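Local atomic coordinates of carbohydrate-binding protein (Flavonifractor plautii, PDB entry 6N1B), a protein that probably removes the acetyl group from the N-acetylgalactosamine of the blood group A antigen, a step in converting type A blood to type O. Residues T304-K307 with N311-Q314; I219-N224 with K282-I287; D37-Y42 with W97-G102; E128-M133 with A181-A186. All blocks are in the same frame, centred on the assembly; numbering follows the deposited sequence.

Contact 1 of 4, residues T304-K307 with N311-Q314; sequences TTSK and NWEQ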
loop_
_atom_site.group_PDB
_atom_site.type_symbol
_atom_site.label_atom_id
_atom_site.label_comp_id
_atom_site.label_asym_id
_atom_site.label_seq_id
_atom_site.Cartn_x
_atom_site.Cartn_y
_atom_site.Cartn_z
ATOM N N THR A 304 3.337 -10.157 -10.720
ATOM C CA THR A 304 3.067 -9.938 -12.136
ATOM C C THR A 304 4.069 -8.871 -12.597
ATOM O O THR A 304 4.422 -7.973 -11.817
ATOM C CB THR A 304 1.606 -9.593 -12.370
ATOM O OG1 THR A 304 1.412 -9.501 -13.798
ATOM C CG2 THR A 304 1.092 -8.388 -11.650
ATOM N N THR A 305 4.527 -8.936 -13.833
ATOM C CA THR A 305 5.527 -8.029 -14.323
ATOM C C THR A 305 5.158 -7.452 -15.688
ATOM O O THR A 305 4.292 -8.041 -16.391
ATOM C CB THR A 305 6.901 -8.695 -14.407
ATOM O OG1 THR A 305 6.947 -9.675 -15.440
ATOM C CG2 THR A 305 7.378 -9.304 -13.119
ATOM N N SER A 306 5.824 -6.368 -16.067
ATOM C CA SER A 306 5.535 -5.666 -17.332
ATOM C C SER A 306 6.692 -4.827 -17.754
ATOM O O SER A 306 7.307 -4.133 -16.944
ATOM C CB SER A 306 4.363 -4.738 -17.087
ATOM O OG SER A 306 4.074 -3.920 -18.240
ATOM N N LYS A 307 6.994 -4.811 -19.082
ATOM C CA LYS A 307 8.015 -3.955 -19.597
ATOM C C LYS A 307 7.607 -2.496 -19.619
ATOM O O LYS A 307 8.461 -1.614 -19.648
ATOM C CB LYS A 307 8.426 -4.409 -20.967
ATOM C CG LYS A 307 9.155 -5.652 -20.938
ATOM C CD LYS A 307 10.623 -5.419 -20.393
ATOM C CE LYS A 307 11.540 -6.583 -19.973
ATOM N NZ LYS A 307 12.869 -5.862 -19.865
ATOM N N ASN A 311 1.049 -3.678 -20.252
ATOM C CA ASN A 311 0.856 -5.081 -20.633
ATOM C C ASN A 311 1.625 -5.969 -19.711
ATOM O O ASN A 311 2.864 -5.824 -19.636
ATOM C CB ASN A 311 1.307 -5.211 -22.092
ATOM C CG ASN A 311 0.511 -4.306 -22.993
ATOM O OD1 ASN A 311 -0.671 -4.553 -23.206
ATOM N ND2 ASN A 311 1.150 -3.235 -23.492
ATOM N N TRP A 312 0.919 -6.805 -18.981
ATOM C CA TRP A 312 1.494 -7.584 -17.895
ATOM C C TRP A 312 1.464 -9.068 -18.150
ATOM O O TRP A 312 0.722 -9.529 -19.039
ATOM C CB TRP A 312 0.683 -7.299 -16.612
ATOM C CG TRP A 312 0.740 -5.867 -16.138
ATOM C CD1 TRP A 312 0.068 -4.809 -16.671
ATOM C CD2 TRP A 312 1.572 -5.319 -15.112
ATOM N NE1 TRP A 312 0.396 -3.629 -16.046
ATOM C CE2 TRP A 312 1.343 -3.952 -15.097
ATOM C CE3 TRP A 312 2.504 -5.867 -14.236
ATOM C CZ2 TRP A 312 2.058 -3.077 -14.206
ATOM C CZ3 TRP A 312 3.202 -5.028 -13.417
ATOM C CH2 TRP A 312 2.988 -3.652 -13.374
ATOM N N GLU A 313 2.223 -9.786 -17.344
ATOM C CA GLU A 313 2.126 -11.263 -17.318
ATOM C C GLU A 313 2.432 -11.719 -15.910
ATOM O O GLU A 313 3.495 -11.461 -15.372
ATOM C CB GLU A 313 3.058 -11.900 -18.344
ATOM C CG GLU A 313 2.876 -13.442 -18.460
ATOM C CD GLU A 313 3.777 -14.005 -19.540
ATOM O OE1 GLU A 313 3.290 -14.277 -20.530
ATOM O OE2 GLU A 313 4.941 -14.283 -19.387
ATOM N N GLN A 314 1.546 -12.526 -15.374
ATOM C CA GLN A 314 1.749 -13.143 -14.078
ATOM C C GLN A 314 2.915 -14.063 -14.142
ATOM O O GLN A 314 3.135 -14.765 -15.106
ATOM C CB GLN A 314 0.498 -13.879 -13.699
ATOM C CG GLN A 314 0.589 -14.573 -12.278
ATOM C CD GLN A 314 -0.770 -15.212 -11.977
ATOM O OE1 GLN A 314 -1.781 -14.517 -11.909
ATOM N NE2 GLN A 314 -0.754 -16.516 -11.736
HETATM O O HOH W 1 6.107 -12.263 -16.206
HETATM O O HOH W 2 5.352 -6.089 -21.013
#
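Ser-306 and Trp-312 meet directly, the serine CB sitting over the middle of the indole six-membered ring. This CH-pi contact is close, with Ser-306 CB 3.5 Å from the ring centroid. The CB faces the ring, while OG is turned anti to the backbone N (chi1 175°) and bonds to Asn-311 O at 2.7 Å. It approaches from above the carbonyl plane. The same OG also accepts from the backbone N of Asp-308 and Gly-309. One hydroxyl thus links the turn backbone to the start of the returning chain. A water bridges Asn-311 O to Lys-307 N.

Thr-304 flanks the ring further along. Its CG2 lies 3.9 Å from Trp-312 CE3, and its carbonyl O sits at the indole edge near CZ3. Thr-304 OG1 is packed against the Glu-313 carbonyl carbon but bonds to Phe-258 O instead. Between these side chains, Thr-305 and Glu-313 form an antiparallel hydrogen-bonded pair, N to O in both directions, at 3.1 Å for Thr-305 N to Glu-313 O and 2.9 Å for Glu-313 N to Thr-305 O. A second water joins Thr-305 OG1 to Glu-313 O.

Strands 300-306 and 313-314 make a tight hairpin at the outer side of a four-stranded antiparallel sheet. Strand 283-291 lies next to strand 300-306, and Trp-312 packs on its Phe-284 and Cys-286.

Contact 2 of 4, residues I219-N224 with K282-I287; sequences ILWANN and KEFVCI
Two sheets that follow each other in the chain pack together here, through Trp-221 of strand 217-224 and Phe-284 of strand 283-291. The strands do not pair. The nearest CA atoms, Trp-221 CA and Cys-286 CA, are 10.2 Å apart, as expected for strands in separate sheets, and only side chains meet between them.

Trp-221 brings the far corner of its indole to the phenyl ring. Its CH2 is 3.9 Å from Phe-284 CD2 and 4.0 Å from Phe-284 CE2. The pair is an offset edge-to-face one, with the tryptophan supplying the edge and the planes inclined at 63°. The ring centroids are 5.8 Å apart. Both side chains start alike, with CG anti to the carbonyl carbon, and then run across each other at about a right angle.

Each strand is second of four in its antiparallel sheet. Successive sheets of this kind, with strands in simple sequence order, are consistent with neighbouring blades of a beta-propeller. The aromatic pair would then belong to the interface between blades.

Ile-219 joins from the same side as Trp-221, two residues back. Its CG2 lies over one face of the indole, toward the rim, and its CD1 reaches Phe-284 CZ at 4.2 Å. On the other strand, Phe-284 also makes an edge-to-face pair with Tyr-277. The indole has a polar tie: Trp-221 NE1 bonds to Gly-309 O, in the turn of the 300-314 hairpin. Val-275 and Met-240 pack around the same tryptophan.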
loop_
_atom_site.group_PDB
_atom_site.type_symbol
_atom_site.label_atom_id
_atom_site.label_comp_id
_atom_site.label_asym_id
_atom_site.label_seq_id
_atom_site.Cartn_x
_atom_site.Cartn_y
_atom_site.Cartn_z
ATOM N N ILE A 219 2.817 7.479 -13.064
ATOM C CA ILE A 219 1.822 6.491 -13.360
ATOM C C ILE A 219 1.121 6.095 -12.096
ATOM O O ILE A 219 1.791 5.843 -11.068
ATOM C CB ILE A 219 2.400 5.264 -14.099
ATOM C CG1 ILE A 219 3.315 5.679 -15.246
ATOM C CG2 ILE A 219 1.295 4.364 -14.536
ATOM C CD1 ILE A 219 4.039 4.542 -15.932
ATOM N N LEU A 220 -0.198 5.984 -12.133
ATOM C CA LEU A 220 -0.989 5.552 -10.982
ATOM C C LEU A 220 -1.864 4.382 -11.438
ATOM O O LEU A 220 -2.602 4.523 -12.431
ATOM C CB LEU A 220 -1.833 6.712 -10.458
ATOM C CG LEU A 220 -2.720 6.457 -9.209
ATOM C CD1 LEU A 220 -2.985 7.807 -8.498
ATOM C CD2 LEU A 220 -4.030 5.776 -9.500
ATOM N N TRP A 221 -1.752 3.216 -10.801
ATOM C CA TRP A 221 -2.622 2.088 -11.039
ATOM C C TRP A 221 -3.617 1.945 -9.889
ATOM O O TRP A 221 -3.274 2.200 -8.723
ATOM C CB TRP A 221 -1.852 0.780 -11.112
ATOM C CG TRP A 221 -0.856 0.685 -12.250
ATOM C CD1 TRP A 221 -1.025 0.073 -13.465
ATOM C CD2 TRP A 221 0.535 1.152 -12.259
ATOM N NE1 TRP A 221 0.111 0.158 -14.207
ATOM C CE2 TRP A 221 1.095 0.806 -13.500
ATOM C CE3 TRP A 221 1.303 1.870 -11.390
ATOM C CZ2 TRP A 221 2.397 1.106 -13.844
ATOM C CZ3 TRP A 221 2.599 2.188 -11.728
ATOM C CH2 TRP A 221 3.146 1.821 -12.925
ATOM N N ALA A 222 -4.851 1.623 -10.203
ATOM C CA ALA A 222 -5.876 1.473 -9.198
ATOM C C ALA A 222 -6.843 0.371 -9.627
ATOM O O ALA A 222 -6.929 0.049 -10.820
ATOM C CB ALA A 222 -6.630 2.794 -8.937
ATOM N N ASN A 223 -7.568 -0.215 -8.655
ATOM C CA ASN A 223 -8.535 -1.282 -8.962
ATOM C C ASN A 223 -9.938 -0.702 -9.031
ATOM O O ASN A 223 -10.438 -0.046 -8.110
ATOM C CB ASN A 223 -8.434 -2.381 -7.918
ATOM C CG ASN A 223 -9.324 -3.526 -8.166
ATOM O OD1 ASN A 223 -9.665 -3.805 -9.346
ATOM N ND2 ASN A 223 -9.681 -4.258 -7.130
ATOM N N ASN A 224 -10.588 -0.953 -10.190
ATOM C CA ASN A 224 -11.972 -0.473 -10.456
ATOM C C ASN A 224 -12.975 -1.548 -10.015
ATOM O O ASN A 224 -13.042 -2.619 -10.701
ATOM C CB ASN A 224 -12.099 -0.146 -11.900
ATOM C CG ASN A 224 -13.386 0.556 -12.223
ATOM O OD1 ASN A 224 -14.443 0.177 -11.612
ATOM N ND2 ASN A 224 -13.386 1.512 -13.116
ATOM N N LYS A 282 14.926 -4.087 -15.416
ATOM C CA LYS A 282 14.443 -3.375 -16.609
ATOM C C LYS A 282 12.962 -3.601 -16.766
ATOM O O LYS A 282 12.455 -3.756 -17.909
ATOM C CB LYS A 282 15.245 -3.693 -17.802
ATOM C CG LYS A 282 16.748 -3.318 -17.670
ATOM C CD LYS A 282 17.539 -3.786 -18.955
ATOM C CE LYS A 282 18.702 -2.896 -19.314
ATOM N NZ LYS A 282 19.917 -3.614 -18.942
ATOM N N GLU A 283 12.185 -3.597 -15.684
ATOM C CA GLU A 283 10.750 -3.828 -15.749
ATOM C C GLU A 283 10.020 -3.328 -14.575
ATOM O O GLU A 283 10.610 -3.072 -13.492
ATOM C CB GLU A 283 10.392 -5.289 -15.984
ATOM C CG GLU A 283 10.676 -6.148 -14.826
ATOM C CD GLU A 283 10.627 -7.668 -15.032
ATOM O OE1 GLU A 283 10.212 -8.147 -16.089
ATOM O OE2 GLU A 283 10.978 -8.356 -13.965
ATOM N N PHE A 284 8.706 -3.153 -14.760
ATOM C CA PHE A 284 7.786 -2.931 -13.657
ATOM C C PHE A 284 7.436 -4.293 -13.032
ATOM O O PHE A 284 7.267 -5.294 -13.733
ATOM C CB PHE A 284 6.503 -2.200 -14.100
ATOM C CG PHE A 284 6.720 -0.877 -14.720
ATOM C CD1 PHE A 284 7.034 -0.721 -16.060
ATOM C CD2 PHE A 284 6.571 0.271 -13.973
ATOM C CE1 PHE A 284 7.265 0.560 -16.625
ATOM C CE2 PHE A 284 6.771 1.539 -14.475
ATOM C CZ PHE A 284 7.130 1.683 -15.802
ATOM N N VAL A 285 7.348 -4.257 -11.689
ATOM C CA VAL A 285 7.001 -5.417 -10.886
ATOM C C VAL A 285 5.880 -5.044 -9.982
ATOM O O VAL A 285 5.869 -3.998 -9.392
ATOM C CB VAL A 285 8.248 -5.942 -10.129
ATOM C CG1 VAL A 285 7.870 -7.171 -9.303
ATOM C CG2 VAL A 285 9.401 -6.253 -11.084
ATOM N N CYS A 286 4.880 -5.966 -9.873
ATOM C CA CYS A 286 3.708 -5.694 -9.019
ATOM C C CYS A 286 3.418 -6.928 -8.139
ATOM O O CYS A 286 3.453 -8.062 -8.582
ATOM C CB CYS A 286 2.502 -5.407 -9.952
ATOM S SG CYS A 286 0.928 -5.259 -9.026
ATOM N N ILE A 287 3.158 -6.575 -6.868
ATOM C CA ILE A 287 2.595 -7.559 -5.951
ATOM C C ILE A 287 1.124 -7.239 -5.833
ATOM O O ILE A 287 0.723 -6.173 -5.363
ATOM C CB ILE A 287 3.339 -7.484 -4.554
ATOM C CG1 ILE A 287 4.724 -7.974 -4.701
ATOM C CG2 ILE A 287 2.574 -8.317 -3.575
ATOM C CD1 ILE A 287 5.517 -8.025 -3.401
#

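Contact 3 of 4, residues D37-Y42 with W97-G102; sequences DFPAYY and WVEPEG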
loop_
_atom_site.group_PDB
_atom_site.type_symbol
_atom_site.label_atom_id
_atom_site.label_comp_id
_atom_site.label_asym_id
_atom_site.label_seq_id
_atom_site.Cartn_x
_atom_site.Cartn_y
_atom_site.Cartn_z
ATOM N N ASP A 37 5.910 -3.671 14.763
ATOM C CA ASP A 37 5.094 -2.751 15.571
ATOM C C ASP A 37 4.881 -1.426 14.881
ATOM O O ASP A 37 5.788 -0.659 14.716
ATOM C CB ASP A 37 5.703 -2.565 16.950
ATOM C CG ASP A 37 5.594 -3.789 17.742
ATOM O OD1 ASP A 37 4.491 -4.379 17.960
ATOM O OD2 ASP A 37 6.660 -4.259 18.169
ATOM N N PHE A 38 3.682 -1.133 14.501
ATOM C CA PHE A 38 3.267 0.157 14.006
ATOM C C PHE A 38 2.311 0.797 15.004
ATOM O O PHE A 38 1.380 0.098 15.442
ATOM C CB PHE A 38 2.579 0.079 12.650
ATOM C CG PHE A 38 3.458 -0.256 11.460
ATOM C CD1 PHE A 38 4.075 -1.487 11.217
ATOM C CD2 PHE A 38 3.731 0.756 10.542
ATOM C CE1 PHE A 38 4.895 -1.697 10.120
ATOM C CE2 PHE A 38 4.545 0.531 9.476
ATOM C CZ PHE A 38 5.118 -0.665 9.284
ATOM N N PRO A 39 2.482 2.047 15.356
ATOM C CA PRO A 39 1.586 2.692 16.310
ATOM C C PRO A 39 0.294 3.095 15.643
ATOM O O PRO A 39 0.281 3.567 14.501
ATOM C CB PRO A 39 2.419 3.842 16.801
ATOM C CG PRO A 39 3.235 4.214 15.623
ATOM C CD PRO A 39 3.553 2.950 14.906
ATOM N N ALA A 40 -0.819 2.892 16.276
ATOM C CA ALA A 40 -2.063 3.424 15.835
ATOM C C ALA A 40 -2.618 4.388 16.880
ATOM O O ALA A 40 -2.596 4.127 18.091
ATOM C CB ALA A 40 -3.125 2.354 15.597
ATOM N N TYR A 41 -3.183 5.500 16.393
ATOM C CA TYR A 41 -3.586 6.622 17.308
ATOM C C TYR A 41 -4.805 6.291 18.136
ATOM O O TYR A 41 -5.050 6.946 19.134
ATOM C CB TYR A 41 -3.783 7.949 16.537
ATOM C CG TYR A 41 -5.125 7.959 15.783
ATOM C CD1 TYR A 41 -5.316 7.334 14.553
ATOM C CD2 TYR A 41 -6.250 8.594 16.318
ATOM C CE1 TYR A 41 -6.545 7.328 13.956
ATOM C CE2 TYR A 41 -7.475 8.589 15.687
ATOM C CZ TYR A 41 -7.571 7.945 14.481
ATOM O OH TYR A 41 -8.811 7.938 13.840
ATOM N N TYR A 42 -5.669 5.393 17.661
ATOM C CA TYR A 42 -6.978 5.214 18.226
ATOM C C TYR A 42 -6.958 4.576 19.603
ATOM O O TYR A 42 -6.033 3.801 19.946
ATOM C CB TYR A 42 -7.929 4.431 17.291
ATOM C CG TYR A 42 -7.564 2.987 17.106
ATOM C CD1 TYR A 42 -7.963 2.045 18.075
ATOM C CD2 TYR A 42 -6.868 2.500 16.020
ATOM C CE1 TYR A 42 -7.531 0.777 18.015
ATOM C CE2 TYR A 42 -6.459 1.225 15.934
ATOM C CZ TYR A 42 -6.801 0.315 16.903
ATOM O OH TYR A 42 -6.347 -1.016 16.824
ATOM N N TRP A 97 10.089 0.922 13.719
ATOM C CA TRP A 97 9.505 2.135 13.153
ATOM C C TRP A 97 9.270 3.120 14.298
ATOM O O TRP A 97 8.833 2.729 15.413
ATOM C CB TRP A 97 8.175 1.766 12.498
ATOM C CG TRP A 97 8.327 0.861 11.321
ATOM C CD1 TRP A 97 8.189 -0.505 11.306
ATOM C CD2 TRP A 97 8.747 1.231 10.021
ATOM N NE1 TRP A 97 8.531 -1.027 10.086
ATOM C CE2 TRP A 97 8.856 0.026 9.245
ATOM C CE3 TRP A 97 9.087 2.441 9.407
ATOM C CZ2 TRP A 97 9.218 0.067 7.907
ATOM C CZ3 TRP A 97 9.396 2.437 8.095
ATOM C CH2 TRP A 97 9.511 1.278 7.335
ATOM N N VAL A 98 9.472 4.397 14.021
ATOM C CA VAL A 98 9.218 5.450 14.984
ATOM C C VAL A 98 8.422 6.595 14.356
ATOM O O VAL A 98 8.492 6.796 13.126
ATOM C CB VAL A 98 10.561 6.013 15.537
ATOM C CG1 VAL A 98 11.314 4.959 16.288
ATOM C CG2 VAL A 98 11.431 6.664 14.480
ATOM N N GLU A 99 7.732 7.345 15.152
ATOM C CA GLU A 99 7.093 8.568 14.688
ATOM C C GLU A 99 8.129 9.669 14.759
ATOM O O GLU A 99 8.617 9.936 15.858
ATOM C CB GLU A 99 5.835 8.851 15.547
ATOM C CG GLU A 99 4.785 7.829 15.451
ATOM C CD GLU A 99 3.626 8.028 16.335
ATOM O OE1 GLU A 99 3.743 7.727 17.537
ATOM O OE2 GLU A 99 2.529 8.159 15.821
ATOM N N PRO A 100 8.449 10.338 13.643
ATOM C CA PRO A 100 9.441 11.409 13.730
ATOM C C PRO A 100 9.088 12.455 14.800
ATOM O O PRO A 100 7.935 12.763 15.047
ATOM C CB PRO A 100 9.411 12.070 12.331
ATOM C CG PRO A 100 8.781 10.997 11.395
ATOM C CD PRO A 100 7.900 10.118 12.265
ATOM N N GLU A 101 10.100 13.065 15.384
ATOM C CA GLU A 101 9.878 14.055 16.448
ATOM C C GLU A 101 9.106 15.212 15.872
ATOM O O GLU A 101 9.424 15.785 14.782
ATOM C CB GLU A 101 11.188 14.561 16.916
ATOM C CG GLU A 101 10.977 15.618 17.985
ATOM C CD GLU A 101 12.180 15.788 18.881
ATOM O OE1 GLU A 101 13.311 15.996 18.367
ATOM O OE2 GLU A 101 11.941 15.713 20.116
ATOM N N GLY A 102 8.045 15.536 16.537
ATOM C CA GLY A 102 7.124 16.578 16.143
ATOM C C GLY A 102 5.941 16.138 15.319
ATOM O O GLY A 102 4.999 16.938 15.162
HETATM O O HOH W 3 8.391 -0.752 15.390
HETATM O O HOH W 4 0.059 6.703 15.691
#
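Trp-97 stacks on Phe-38, the two side chains lying side by side and pointing the same way. It is an offset stack on the five-membered part of the indole, with centroids 4.3 Å apart and planes 28° from parallel. Phe-38 CZ comes closest, 3.5 Å from Trp-97 NE1. That nitrogen has its hydrogen bond with Gln-36 OE1, just before the first segment. The Trp-97 backbone is linked as well: a water accepts from Trp-97 N at 2.9 Å and donates to Asp-37 O at 2.7 Å.

Two residues on, Glu-99 runs extended beyond CG and slides past Pro-39 in the opposite direction. Pro-39 CG rests 3.9 Å from both Glu-99 CG and Glu-99 CD. Glu-99 OE2 bonds to Asn-105 ND2 and accepts from a water that also reaches Pro-39 O, the latter weakly.

Both segments are irregular loops, laid over strand 87-91 where Val-89 touches Phe-38, Pro-39 and Trp-97. Tyr-73 adds an edge-to-face partner for Phe-38. The chemistry is graded: aromatic rings hold the buried side, while proline, carboxylate and bridging waters join the loops toward solvent, without a direct polar bond between them.

Contact 4 of 4, residues E128-M133 with A181-A186; sequences EYDAMM and AERQVA
Arg-183 grips two consecutive carbonyls, Tyr-129 O and Asp-130 O, with the two terminal nitrogens of its guanidinium. Arg-183 NH1 donates to Tyr-129 O at 2.9 Å, and Arg-183 NH2 donates to Asp-130 O at 2.8 Å. Both oxygens lie at the guanidinium edge, close to its plane. The second bond is nearly straight, with an N-H...O angle of 169°. This paired hold should fix the rotation of the group. A bend in the arginine chain (chi3 51°) turns its end onto the backbone.

Asp-130 O is shared, since it also accepts from Trp-64 NE1. Arg-183 NH2 has a further, weak bond to Tyr-156 O. The carboxylate plays a lesser part. Asp-130 OD2 is 3.7 Å from Arg-183 NH2, a long salt bridge well out of the guanidinium plane, so only charge attraction is involved. Asp-130 OD1 bonds instead to Tyr-125 OH.

Packing is slight. Asp-130 CB lies 3.9 Å from Arg-183 NH1. The Tyr-129 ring turns away to stack on Trp-174, and its OH bonds to Trp-174 O. On the other segment, Gln-184 NE2 donates to Ala-181 O at 2.8 Å and closes the turn that carries the arginine.

Both backbones have recognised local forms. The arginine sits at the middle of an inverse gamma turn. Asp-130 with Ala-131 makes a G1 beta bulge opposite Asn-126, at the tight connection of the hairpin formed by strands 116-126 and 131-140.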
loop_
_atom_site.group_PDB
_atom_site.type_symbol
_atom_site.label_atom_id
_atom_site.label_comp_id
_atom_site.label_asym_id
_atom_site.label_seq_id
_atom_site.Cartn_x
_atom_site.Cartn_y
_atom_site.Cartn_z
ATOM N N GLU A 128 13.092 15.322 -7.632
ATOM C CA GLU A 128 13.258 16.684 -8.091
ATOM C C GLU A 128 12.924 17.732 -7.037
ATOM O O GLU A 128 13.507 18.782 -7.025
ATOM C CB GLU A 128 12.343 16.850 -9.368
ATOM C CG GLU A 128 12.418 18.180 -10.044
ATOM C CD GLU A 128 13.567 18.174 -11.019
ATOM O OE1 GLU A 128 14.098 17.036 -11.294
ATOM O OE2 GLU A 128 13.857 19.262 -11.525
ATOM N N TYR A 129 11.940 17.437 -6.184
ATOM C CA TYR A 129 11.515 18.346 -5.178
ATOM C C TYR A 129 12.096 17.965 -3.798
ATOM O O TYR A 129 11.815 18.696 -2.789
ATOM C CB TYR A 129 9.965 18.390 -5.097
ATOM C CG TYR A 129 9.367 19.127 -6.251
ATOM C CD1 TYR A 129 9.308 18.543 -7.574
ATOM C CD2 TYR A 129 8.802 20.353 -6.089
ATOM C CE1 TYR A 129 8.688 19.193 -8.619
ATOM C CE2 TYR A 129 8.200 21.065 -7.182
ATOM C CZ TYR A 129 8.126 20.464 -8.415
ATOM O OH TYR A 129 7.532 21.122 -9.482
ATOM N N ASP A 130 12.803 16.834 -3.687
ATOM C CA ASP A 130 13.301 16.233 -2.478
ATOM C C ASP A 130 12.163 16.178 -1.398
ATOM O O ASP A 130 12.299 16.699 -0.279
ATOM C CB ASP A 130 14.498 17.001 -1.985
ATOM C CG ASP A 130 15.197 16.326 -0.826
ATOM O OD1 ASP A 130 15.223 15.095 -0.705
ATOM O OD2 ASP A 130 15.910 17.116 -0.069
ATOM N N ALA A 131 11.062 15.597 -1.794
ATOM C CA ALA A 131 9.801 15.646 -1.010
ATOM C C ALA A 131 9.085 14.312 -1.142
ATOM O O ALA A 131 9.225 13.655 -2.189
ATOM C CB ALA A 131 8.873 16.750 -1.490
ATOM N N MET A 132 8.371 13.899 -0.119
ATOM C CA MET A 132 7.449 12.768 -0.184
ATOM C C MET A 132 6.057 13.227 -0.560
ATOM O O MET A 132 5.554 14.259 -0.140
ATOM C CB MET A 132 7.378 12.055 1.202
ATOM C CG MET A 132 8.711 11.380 1.644
ATOM S SD MET A 132 9.130 9.969 0.655
ATOM C CE MET A 132 10.688 9.589 1.470
ATOM N N MET A 133 5.421 12.326 -1.374
ATOM C CA MET A 133 4.045 12.540 -1.852
ATOM C C MET A 133 3.198 11.338 -1.347
ATOM O O MET A 133 3.446 10.241 -1.790
ATOM C CB MET A 133 4.038 12.587 -3.374
ATOM C CG MET A 133 4.954 13.640 -3.992
ATOM S SD MET A 133 4.996 13.618 -5.797
ATOM C CE MET A 133 3.429 14.389 -6.199
ATOM N N ALA A 181 13.082 28.503 3.090
ATOM C CA ALA A 181 11.821 28.991 3.596
ATOM C C ALA A 181 10.647 28.560 2.720
ATOM O O ALA A 181 9.499 28.450 3.224
ATOM C CB ALA A 181 11.845 30.507 3.759
ATOM N N GLU A 182 10.851 28.302 1.409
ATOM C CA GLU A 182 9.773 27.831 0.586
ATOM C C GLU A 182 9.558 26.335 0.686
ATOM O O GLU A 182 8.534 25.800 0.179
ATOM C CB GLU A 182 10.011 28.225 -0.860
ATOM C CG GLU A 182 9.686 29.685 -1.111
ATOM C CD GLU A 182 9.793 30.129 -2.606
ATOM O OE1 GLU A 182 10.275 29.354 -3.441
ATOM O OE2 GLU A 182 9.326 31.240 -2.896
ATOM N N ARG A 183 10.425 25.611 1.389
ATOM C CA ARG A 183 10.247 24.160 1.644
ATOM C C ARG A 183 9.413 23.974 2.896
ATOM O O ARG A 183 9.815 23.392 3.882
ATOM C CB ARG A 183 11.553 23.416 1.766
ATOM C CG ARG A 183 12.403 23.403 0.536
ATOM C CD ARG A 183 13.741 22.613 0.683
ATOM N NE ARG A 183 13.590 21.282 1.211
ATOM C CZ ARG A 183 13.224 20.254 0.504
ATOM N NH1 ARG A 183 13.039 20.410 -0.825
ATOM N NH2 ARG A 183 12.984 19.110 1.059
ATOM N N GLN A 184 8.182 24.475 2.794
ATOM C CA GLN A 184 7.180 24.371 3.859
ATOM C C GLN A 184 5.821 24.049 3.251
ATOM O O GLN A 184 5.630 24.249 2.046
ATOM C CB GLN A 184 7.110 25.653 4.665
ATOM C CG GLN A 184 8.377 26.088 5.350
ATOM C CD GLN A 184 8.149 27.292 6.294
ATOM O OE1 GLN A 184 7.582 27.168 7.400
ATOM N NE2 GLN A 184 8.632 28.431 5.880
ATOM N N VAL A 185 4.951 23.541 4.076
ATOM C CA VAL A 185 3.566 23.188 3.713
ATOM C C VAL A 185 2.600 23.810 4.675
ATOM O O VAL A 185 2.930 24.011 5.839
ATOM C CB VAL A 185 3.358 21.655 3.610
ATOM C CG1 VAL A 185 4.329 20.988 2.639
ATOM C CG2 VAL A 185 3.405 20.945 4.955
ATOM N N ALA A 186 1.341 23.932 4.248
ATOM C CA ALA A 186 0.210 24.114 5.127
ATOM C C ALA A 186 -0.262 22.700 5.479
ATOM O O ALA A 186 -0.519 21.908 4.541
ATOM C CB ALA A 186 -0.839 24.950 4.372
#

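How the contacts relate
Contacts 1 and 2 adjoin, with centres 9 Å apart. Strands 283-291 and 300-306 are neighbours in one sheet, joined by Ser-306 O to Phe-284 N and Thr-304 O to Cys-286 N. Contact 1 is pairing within that sheet; contact 2 is packing from it to another. Contact 2 is wholly buried and apolar. Contact 1 is partly buried, and so is contact 3, whose centre is about 35 Å from that of contact 1, across the chain's centre. Contact 3 joins loops by ring stacking and waters. Contact 4 is at the surface, about 22 Å from contact 3 between centres, and depends on one arginine bonded to backbone carbonyls.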